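Local coordinates for protein glycerate dehydrogenase/glyoxylate reductase (Thermus thermophilus, PDB 2CUK) that probably reduces glyoxylate and hydroxypyruvate with a nicotinamide cofactor, as a member of the D-isomer specific 2-hydroxyacid dehydrogenase family, at residues A[121-125]-A[126-130]; A[235-238]-A[239-243]; A[283-286]-A[287-291]. One frame throughout, in Å; residues are numbered along the deposited sequence.

Interaction 1 of 3, residues A[121-125]-A[126-130]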
loop_
_atom_site.group_PDB
_atom_site.type_symbol
_atom_site.label_atom_id
_atom_site.label_comp_id
_atom_site.label_asym_id
_atom_site.label_seq_id
_atom_site.Cartn_x
_atom_site.Cartn_y
_atom_site.Cartn_z
ATOM N N ALA A 121 -1.725 -10.980 -4.198
ATOM C CA ALA A 121 -1.071 -11.791 -3.176
ATOM C C ALA A 121 -1.769 -13.143 -3.059
ATOM O O ALA A 121 -1.117 -14.171 -2.881
ATOM C CB ALA A 121 -1.094 -11.072 -1.833
ATOM N N ALA A 122 -3.093 -13.141 -3.169
ATOM C CA ALA A 122 -3.859 -14.379 -3.084
ATOM C C ALA A 122 -3.570 -15.243 -4.309
ATOM O O ALA A 122 -3.425 -16.463 -4.207
ATOM C CB ALA A 122 -5.349 -14.071 -3.005
ATOM N N TYR A 123 -3.480 -14.587 -5.463
ATOM C CA TYR A 123 -3.210 -15.246 -6.741
ATOM C C TYR A 123 -1.914 -16.056 -6.665
ATOM O O TYR A 123 -1.854 -17.198 -7.125
ATOM C CB TYR A 123 -3.119 -14.176 -7.833
ATOM C CG TYR A 123 -2.871 -14.664 -9.247
ATOM C CD1 TYR A 123 -3.931 -14.962 -10.103
ATOM C CD2 TYR A 123 -1.572 -14.755 -9.751
ATOM C CE1 TYR A 123 -3.703 -15.331 -11.442
ATOM C CE2 TYR A 123 -1.332 -15.122 -11.078
ATOM C CZ TYR A 123 -2.399 -15.406 -11.918
ATOM O OH TYR A 123 -2.158 -15.747 -13.231
ATOM N N ALA A 124 -0.880 -15.464 -6.078
ATOM C CA ALA A 124 0.404 -16.138 -5.938
ATOM C C ALA A 124 0.320 -17.222 -4.866
ATOM O O ALA A 124 0.754 -18.352 -5.074
ATOM C CB ALA A 124 1.480 -15.131 -5.567
ATOM N N ARG A 125 -0.248 -16.862 -3.722
ATOM C CA ARG A 125 -0.388 -17.776 -2.593
ATOM C C ARG A 125 -1.154 -19.053 -2.932
ATOM O O ARG A 125 -0.784 -20.137 -2.478
ATOM C CB ARG A 125 -1.088 -17.054 -1.437
ATOM C CG ARG A 125 -1.106 -17.825 -0.127
ATOM C CD ARG A 125 -1.887 -17.071 0.947
ATOM N NE ARG A 125 -1.456 -15.679 1.081
ATOM C CZ ARG A 125 -2.227 -14.626 0.806
ATOM N NH1 ARG A 125 -3.471 -14.803 0.381
ATOM N NH2 ARG A 125 -1.759 -13.396 0.962
ATOM N N ASP A 126 -2.212 -18.930 -3.730
ATOM C CA ASP A 126 -3.032 -20.086 -4.095
ATOM C C ASP A 126 -2.480 -20.932 -5.238
ATOM O O ASP A 126 -3.129 -21.880 -5.678
ATOM C CB ASP A 126 -4.459 -19.640 -4.439
ATOM C CG ASP A 126 -5.098 -18.836 -3.330
ATOM O OD1 ASP A 126 -4.740 -19.055 -2.155
ATOM O OD2 ASP A 126 -5.966 -17.991 -3.631
ATOM N N GLY A 127 -1.295 -20.583 -5.725
ATOM C CA GLY A 127 -0.682 -21.344 -6.803
ATOM C C GLY A 127 -1.163 -21.064 -8.218
ATOM O O GLY A 127 -0.899 -21.852 -9.129
ATOM N N LEU A 128 -1.858 -19.950 -8.422
ATOM C CA LEU A 128 -2.349 -19.613 -9.757
ATOM C C LEU A 128 -1.300 -18.899 -10.612
ATOM O O LEU A 128 -1.455 -18.773 -11.827
ATOM C CB LEU A 128 -3.600 -18.744 -9.647
ATOM C CG LEU A 128 -4.791 -19.414 -8.955
ATOM C CD1 LEU A 128 -5.963 -18.441 -8.892
ATOM C CD2 LEU A 128 -5.182 -20.671 -9.721
ATOM N N TRP A 129 -0.234 -18.434 -9.969
ATOM C CA TRP A 129 0.847 -17.724 -10.650
ATOM C C TRP A 129 1.719 -18.703 -11.443
ATOM O O TRP A 129 2.457 -19.500 -10.862
ATOM C CB TRP A 129 1.670 -16.973 -9.600
ATOM C CG TRP A 129 2.804 -16.138 -10.106
ATOM C CD1 TRP A 129 2.959 -15.613 -11.359
ATOM C CD2 TRP A 129 3.904 -15.654 -9.329
ATOM N NE1 TRP A 129 4.090 -14.826 -11.407
ATOM C CE2 TRP A 129 4.687 -14.833 -10.175
ATOM C CE3 TRP A 129 4.301 -15.830 -7.996
ATOM C CZ2 TRP A 129 5.847 -14.187 -9.730
ATOM C CZ3 TRP A 129 5.457 -15.184 -7.549
ATOM C CH2 TRP A 129 6.216 -14.372 -8.418
ATOM N N LYS A 130 1.632 -18.626 -12.771
ATOM C CA LYS A 130 2.381 -19.520 -13.656
ATOM C C LYS A 130 3.441 -18.801 -14.479
ATOM O O LYS A 130 4.446 -19.399 -14.862
ATOM C CB LYS A 130 1.422 -20.234 -14.615
ATOM C CG LYS A 130 0.228 -20.894 -13.942
ATOM C CD LYS A 130 0.648 -22.025 -13.018
ATOM C CE LYS A 130 -0.564 -22.636 -12.315
ATOM N NZ LYS A 130 -0.189 -23.779 -11.433
HETATM O O HOH W 1 0.502 -16.334 -14.085
HETATM O O HOH W 2 -5.049 -16.946 -0.476
#
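Tyr123 reaches Leu128 by its first torsion: the tyrosine CG stands anti to its own nitrogen (chi1 -179°), which carries the ring past the end of the helix, and the turning backbone sets Leu128 CB over one face of that ring. It is a CH-pi contact, with Leu128 CB 3.9 Å from the centroid of the Tyr123 ring and close to the ring normal. The ring then runs on to Trp129, where Tyr123 CE2 lies 3.4 Å from Trp129 CA and also touches CB. At the far end of the ring, Tyr123 OH and Lys130 N each lie 2.9 Å from the oxygen of a shared water. Exchanging the tyrosine for an alanine would probably remove the ring that Leu128 CB rests on and that Trp129 CB touches, and deprive the water of one of its two holders.

The backbone does the turning underneath. Asp126 N still bonds Ala122 O in helical fashion; after that, Leu128 N reaches back to Tyr123 O at 3.0 Å and Gly127 N to Ala124 O at 3.1 Å, the latter from well above the carbonyl plane. Gly127 has a positive phi of 80°, where a side chain would be jammed against the preceding carbonyl oxygen. The opposite charges of Arg125 NH1 and Asp126 OD1 stay 5.1 Å apart, bridged by a second water that accepts from the arginine and donates to the aspartate.

Ala124 CB packs on Trp129 CE3 at 3.8 Å, and both residues also meet the second subunit: Ala124 rests on its Tyr267, Trp129 on its Glu258. The two backbone bonds from Leu128 N and Gly127 N, with the positive phi at Gly127, make a Schellman motif, the classic C-terminal end of an alpha-helix, here closing helix 117-125 at the subunit interface.

Interaction 2 of 3, residues A[235-238]-A[239-243]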
loop_
_atom_site.group_PDB
_atom_site.type_symbol
_atom_site.label_atom_id
_atom_site.label_comp_id
_atom_site.label_asym_id
_atom_site.label_seq_id
_atom_site.Cartn_x
_atom_site.Cartn_y
_atom_site.Cartn_z
ATOM N N ASP A 235 -23.718 3.299 3.284
ATOM C CA ASP A 235 -24.810 2.328 3.319
ATOM C C ASP A 235 -24.168 1.051 2.791
ATOM O O ASP A 235 -24.050 0.865 1.581
ATOM C CB ASP A 235 -25.944 2.735 2.377
ATOM C CG ASP A 235 -27.084 1.725 2.365
ATOM O OD1 ASP A 235 -26.814 0.511 2.452
ATOM O OD2 ASP A 235 -28.255 2.144 2.255
ATOM N N THR A 236 -23.750 0.182 3.702
ATOM C CA THR A 236 -23.079 -1.063 3.343
ATOM C C THR A 236 -23.777 -1.910 2.277
ATOM O O THR A 236 -23.141 -2.333 1.311
ATOM C CB THR A 236 -22.847 -1.918 4.600
ATOM O OG1 THR A 236 -22.196 -1.115 5.592
ATOM C CG2 THR A 236 -21.968 -3.127 4.279
ATOM N N GLU A 237 -25.071 -2.158 2.450
ATOM C CA GLU A 237 -25.791 -2.975 1.483
ATOM C C GLU A 237 -25.760 -2.344 0.092
ATOM O O GLU A 237 -25.609 -3.015 -0.921
ATOM C CB GLU A 237 -27.237 -3.117 1.959
ATOM C CG GLU A 237 -28.091 -3.941 0.995
ATOM C CD GLU A 237 -29.069 -4.782 1.784
ATOM O OE1 GLU A 237 -29.064 -4.696 3.005
ATOM O OE2 GLU A 237 -29.832 -5.522 1.166
ATOM N N ALA A 238 -25.885 -1.023 0.019
ATOM C CA ALA A 238 -25.835 -0.322 -1.259
ATOM C C ALA A 238 -24.448 -0.422 -1.887
ATOM O O ALA A 238 -24.321 -0.512 -3.106
ATOM C CB ALA A 238 -26.223 1.146 -1.070
ATOM N N LEU A 239 -23.407 -0.407 -1.059
ATOM C CA LEU A 239 -22.048 -0.512 -1.573
ATOM C C LEU A 239 -21.873 -1.857 -2.283
ATOM O O LEU A 239 -21.250 -1.928 -3.341
ATOM C CB LEU A 239 -21.027 -0.382 -0.440
ATOM C CG LEU A 239 -19.562 -0.485 -0.888
ATOM C CD1 LEU A 239 -19.251 0.596 -1.921
ATOM C CD2 LEU A 239 -18.648 -0.336 0.329
ATOM N N VAL A 240 -22.422 -2.919 -1.694
ATOM C CA VAL A 240 -22.344 -4.248 -2.297
ATOM C C VAL A 240 -22.955 -4.199 -3.697
ATOM O O VAL A 240 -22.399 -4.733 -4.653
ATOM C CB VAL A 240 -23.120 -5.303 -1.464
ATOM C CG1 VAL A 240 -23.245 -6.604 -2.265
ATOM C CG2 VAL A 240 -22.401 -5.569 -0.146
ATOM N N GLU A 241 -24.108 -3.550 -3.804
ATOM C CA GLU A 241 -24.795 -3.414 -5.084
ATOM C C GLU A 241 -23.917 -2.720 -6.128
ATOM O O GLU A 241 -23.776 -3.203 -7.251
ATOM C CB GLU A 241 -26.085 -2.615 -4.898
ATOM C CG GLU A 241 -27.128 -3.303 -4.024
ATOM C CD GLU A 241 -28.330 -2.412 -3.726
ATOM O OE1 GLU A 241 -28.574 -1.454 -4.491
ATOM O OE2 GLU A 241 -29.042 -2.675 -2.735
ATOM N N ALA A 242 -23.326 -1.594 -5.736
ATOM C CA ALA A 242 -22.479 -0.787 -6.610
ATOM C C ALA A 242 -21.174 -1.455 -7.006
ATOM O O ALA A 242 -20.590 -1.123 -8.042
ATOM C CB ALA A 242 -22.179 0.565 -5.937
ATOM N N LEU A 243 -20.712 -2.392 -6.188
ATOM C CA LEU A 243 -19.458 -3.081 -6.465
ATOM C C LEU A 243 -19.579 -4.205 -7.479
ATOM O O LEU A 243 -18.575 -4.671 -8.011
ATOM C CB LEU A 243 -18.862 -3.637 -5.168
ATOM C CG LEU A 243 -18.206 -2.610 -4.238
ATOM C CD1 LEU A 243 -17.848 -3.268 -2.930
ATOM C CD2 LEU A 243 -16.964 -2.040 -4.900
#
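The N-terminal turns of helix 236-243, the helix of the beta-alpha-beta unit between strands 224-227 and 249-252 of the Rossmann-type domain, begin at an aspartate N-cap. Leu239 N donates to Asp235 O at 3.0 Å, the first backbone bond of the helix. The carboxylate of the same residue turns back on the helix start: Asp235 OD1 accepts from Ala238 N at 3.0 Å, a straight bond at the hydrogen (164°), although the donor sits above the carboxylate plane.

Val240 N, Glu241 N and Ala242 N then bond Thr236 O, Glu237 O and Ala238 O in turn, the regular i to i+4 pattern. Side-chain carbons lie against these carbonyl oxygens. Val240 CG2, the branch beside the backbone nitrogen, comes to 3.6 Å from Thr236 O, and Leu239 CB lies 3.4 Å from the same oxygen. The Glu241 chain, like Val240 CG2, starts beside its own nitrogen (chi1 -65°) and runs extended back toward Glu237, with Glu241 CG meeting Glu237 O at 3.5 Å.

That course brings Glu241 OE2 to 4.1 Å from Glu237 CG, with the two carboxylates nearly perpendicular. Outside these turns, Arg213 forms a salt bridge with Glu241 OE2, and Thr236 OG1 bonds Asp256 O. Leu239 packs on Leu216 and on Leu252 of the next strand, so the buried flank of the helix meets helix 213-216 and strand 249-252.

The chemistry is that of a helix start which supplies its own acceptor: a negative charge on Asp235 would probably interact favourably with the positive, N-terminal end of the helix dipole. Glu237 OE2 and Glu241 OE2, like in charge, come within 4.9 Å of each other, and the Arg213 bridge probably eases whatever repulsion remains between them.

Interaction 3 of 3, residues A[283-286]-A[287-291]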
loop_
_atom_site.group_PDB
_atom_site.type_symbol
_atom_site.label_atom_id
_atom_site.label_comp_id
_atom_site.label_asym_id
_atom_site.label_seq_id
_atom_site.Cartn_x
_atom_site.Cartn_y
_atom_site.Cartn_z
ATOM N N ARG A 283 2.764 1.129 15.544
ATOM C CA ARG A 283 3.224 0.901 16.909
ATOM C C ARG A 283 3.599 2.199 17.616
ATOM O O ARG A 283 3.197 2.426 18.753
ATOM C CB ARG A 283 4.409 -0.069 16.937
ATOM C CG ARG A 283 4.855 -0.443 18.358
ATOM C CD ARG A 283 5.943 -1.510 18.333
ATOM N NE ARG A 283 5.455 -2.762 17.761
ATOM C CZ ARG A 283 4.727 -3.652 18.426
ATOM N NH1 ARG A 283 4.406 -3.434 19.694
ATOM N NH2 ARG A 283 4.310 -4.754 17.820
ATOM N N THR A 284 4.366 3.054 16.948
ATOM C CA THR A 284 4.763 4.320 17.557
ATOM C C THR A 284 3.542 5.203 17.823
ATOM O O THR A 284 3.480 5.910 18.829
ATOM C CB THR A 284 5.755 5.079 16.661
ATOM O OG1 THR A 284 6.923 4.272 16.468
ATOM C CG2 THR A 284 6.165 6.399 17.310
ATOM N N THR A 285 2.568 5.156 16.921
ATOM C CA THR A 285 1.352 5.946 17.079
ATOM C C THR A 285 0.575 5.481 18.314
ATOM O O THR A 285 0.145 6.299 19.136
ATOM C CB THR A 285 0.453 5.831 15.822
ATOM O OG1 THR A 285 1.112 6.462 14.717
ATOM C CG2 THR A 285 -0.902 6.501 16.053
ATOM N N ARG A 286 0.412 4.168 18.456
ATOM C CA ARG A 286 -0.318 3.623 19.596
ATOM C C ARG A 286 0.408 3.864 20.930
ATOM O O ARG A 286 -0.235 4.052 21.968
ATOM C CB ARG A 286 -0.597 2.127 19.386
ATOM C CG ARG A 286 -1.663 1.833 18.305
ATOM C CD ARG A 286 -3.062 2.262 18.743
ATOM N NE ARG A 286 -4.060 2.131 17.674
ATOM C CZ ARG A 286 -4.541 0.975 17.220
ATOM N NH1 ARG A 286 -4.127 -0.175 17.738
ATOM N NH2 ARG A 286 -5.436 0.966 16.238
ATOM N N GLU A 287 1.739 3.868 20.905
ATOM C CA GLU A 287 2.504 4.116 22.123
ATOM C C GLU A 287 2.389 5.600 22.455
ATOM O O GLU A 287 2.277 5.984 23.619
ATOM C CB GLU A 287 3.976 3.735 21.932
ATOM C CG GLU A 287 4.190 2.279 21.531
ATOM C CD GLU A 287 5.662 1.889 21.460
ATOM O OE1 GLU A 287 6.492 2.744 21.095
ATOM O OE2 GLU A 287 5.989 0.720 21.755
ATOM N N ARG A 288 2.405 6.428 21.416
ATOM C CA ARG A 288 2.290 7.870 21.574
ATOM C C ARG A 288 0.916 8.215 22.150
ATOM O O ARG A 288 0.794 9.094 23.003
ATOM C CB ARG A 288 2.508 8.558 20.220
ATOM C CG ARG A 288 2.338 10.073 20.230
ATOM C CD ARG A 288 3.259 10.749 21.235
ATOM N NE ARG A 288 3.047 12.194 21.261
ATOM C CZ ARG A 288 3.446 12.993 22.245
ATOM N NH1 ARG A 288 4.084 12.490 23.294
ATOM N NH2 ARG A 288 3.198 14.294 22.185
ATOM N N MET A 289 -0.115 7.516 21.688
ATOM C CA MET A 289 -1.462 7.744 22.189
ATOM C C MET A 289 -1.503 7.470 23.689
ATOM O O MET A 289 -2.200 8.158 24.434
ATOM C CB MET A 289 -2.463 6.838 21.464
ATOM C CG MET A 289 -2.845 7.332 20.069
ATOM S SD MET A 289 -3.879 6.172 19.146
ATOM C CE MET A 289 -5.341 6.082 20.211
ATOM N N ALA A 290 -0.752 6.460 24.122
ATOM C CA ALA A 290 -0.696 6.095 25.533
ATOM C C ALA A 290 -0.018 7.203 26.337
ATOM O O ALA A 290 -0.485 7.560 27.417
ATOM C CB ALA A 290 0.062 4.778 25.707
ATOM N N GLU A 291 1.077 7.744 25.808
ATOM C CA GLU A 291 1.804 8.815 26.482
ATOM C C GLU A 291 0.917 10.042 26.673
ATOM O O GLU A 291 0.928 10.666 27.733
ATOM C CB GLU A 291 3.033 9.240 25.672
ATOM C CG GLU A 291 3.975 8.124 25.278
ATOM C CD GLU A 291 5.169 8.638 24.489
ATOM O OE1 GLU A 291 4.974 9.455 23.558
ATOM O OE2 GLU A 291 6.304 8.221 24.797
HETATM O O HOH W 3 5.292 -1.776 21.623
#
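Arg283 and Glu287 lie one turn apart in the first turns of helix 283-301, an i to i+4 pair whose charges meet through water. The arginine starts with CG anti to the backbone nitrogen (chi1 -175°) and bends at chi3, whereas the Glu287 chain stretches out beyond CG. They cross at a slant with Glu287 OE2 beside the aliphatic stem of the arginine, 3.8 Å from Arg283 CG, and the guanidinium and carboxylate planes stand 76° apart. Arg283 NH1 and Glu287 OE2 stay 4.9 Å apart, and a water bridges them, accepting from the arginine and donating to the glutamate.

On another flank Arg286 and Met289 run side by side in the same direction. Arg286 folds sharply at chi2 (-69°), bringing CD to 4.0 Å from Met289 SD, with the sulfur at the edge of the guanidinium. That guanidinium is gripped by Ser280 OG and by Pro134 O of the second subunit, so the arginine reaches into the dimer interface, while Met289 packs on Tyr72.

Arg288 NH1 forms a hydrogen-bonded salt bridge with Glu291 OE1 at 3.2 Å, in the guanidinium plane but above that of the carboxylate.

In the fold
From the N terminus, interaction 1 comes first: it finishes helix 117-125 and turns the chain into the long loop that leads to strand 146-150. Interaction 2 follows in the probable cofactor-binding region, starting the helix of the beta-alpha-beta unit 224-227/236-243/249-252 in the six-stranded parallel sheet. Interaction 3 opens the long helix 283-301, beyond the last strand of that sheet. Each is local and closes no long loop; the three lie in series, neither nested nor crossed. Interactions 2 and 3 sit on opposite sides of the chain's centre, their own centres about 34 Å apart. Interactions 1 and 3 bring helix ends to the second subunit, whereas interaction 2 stays within its own chain.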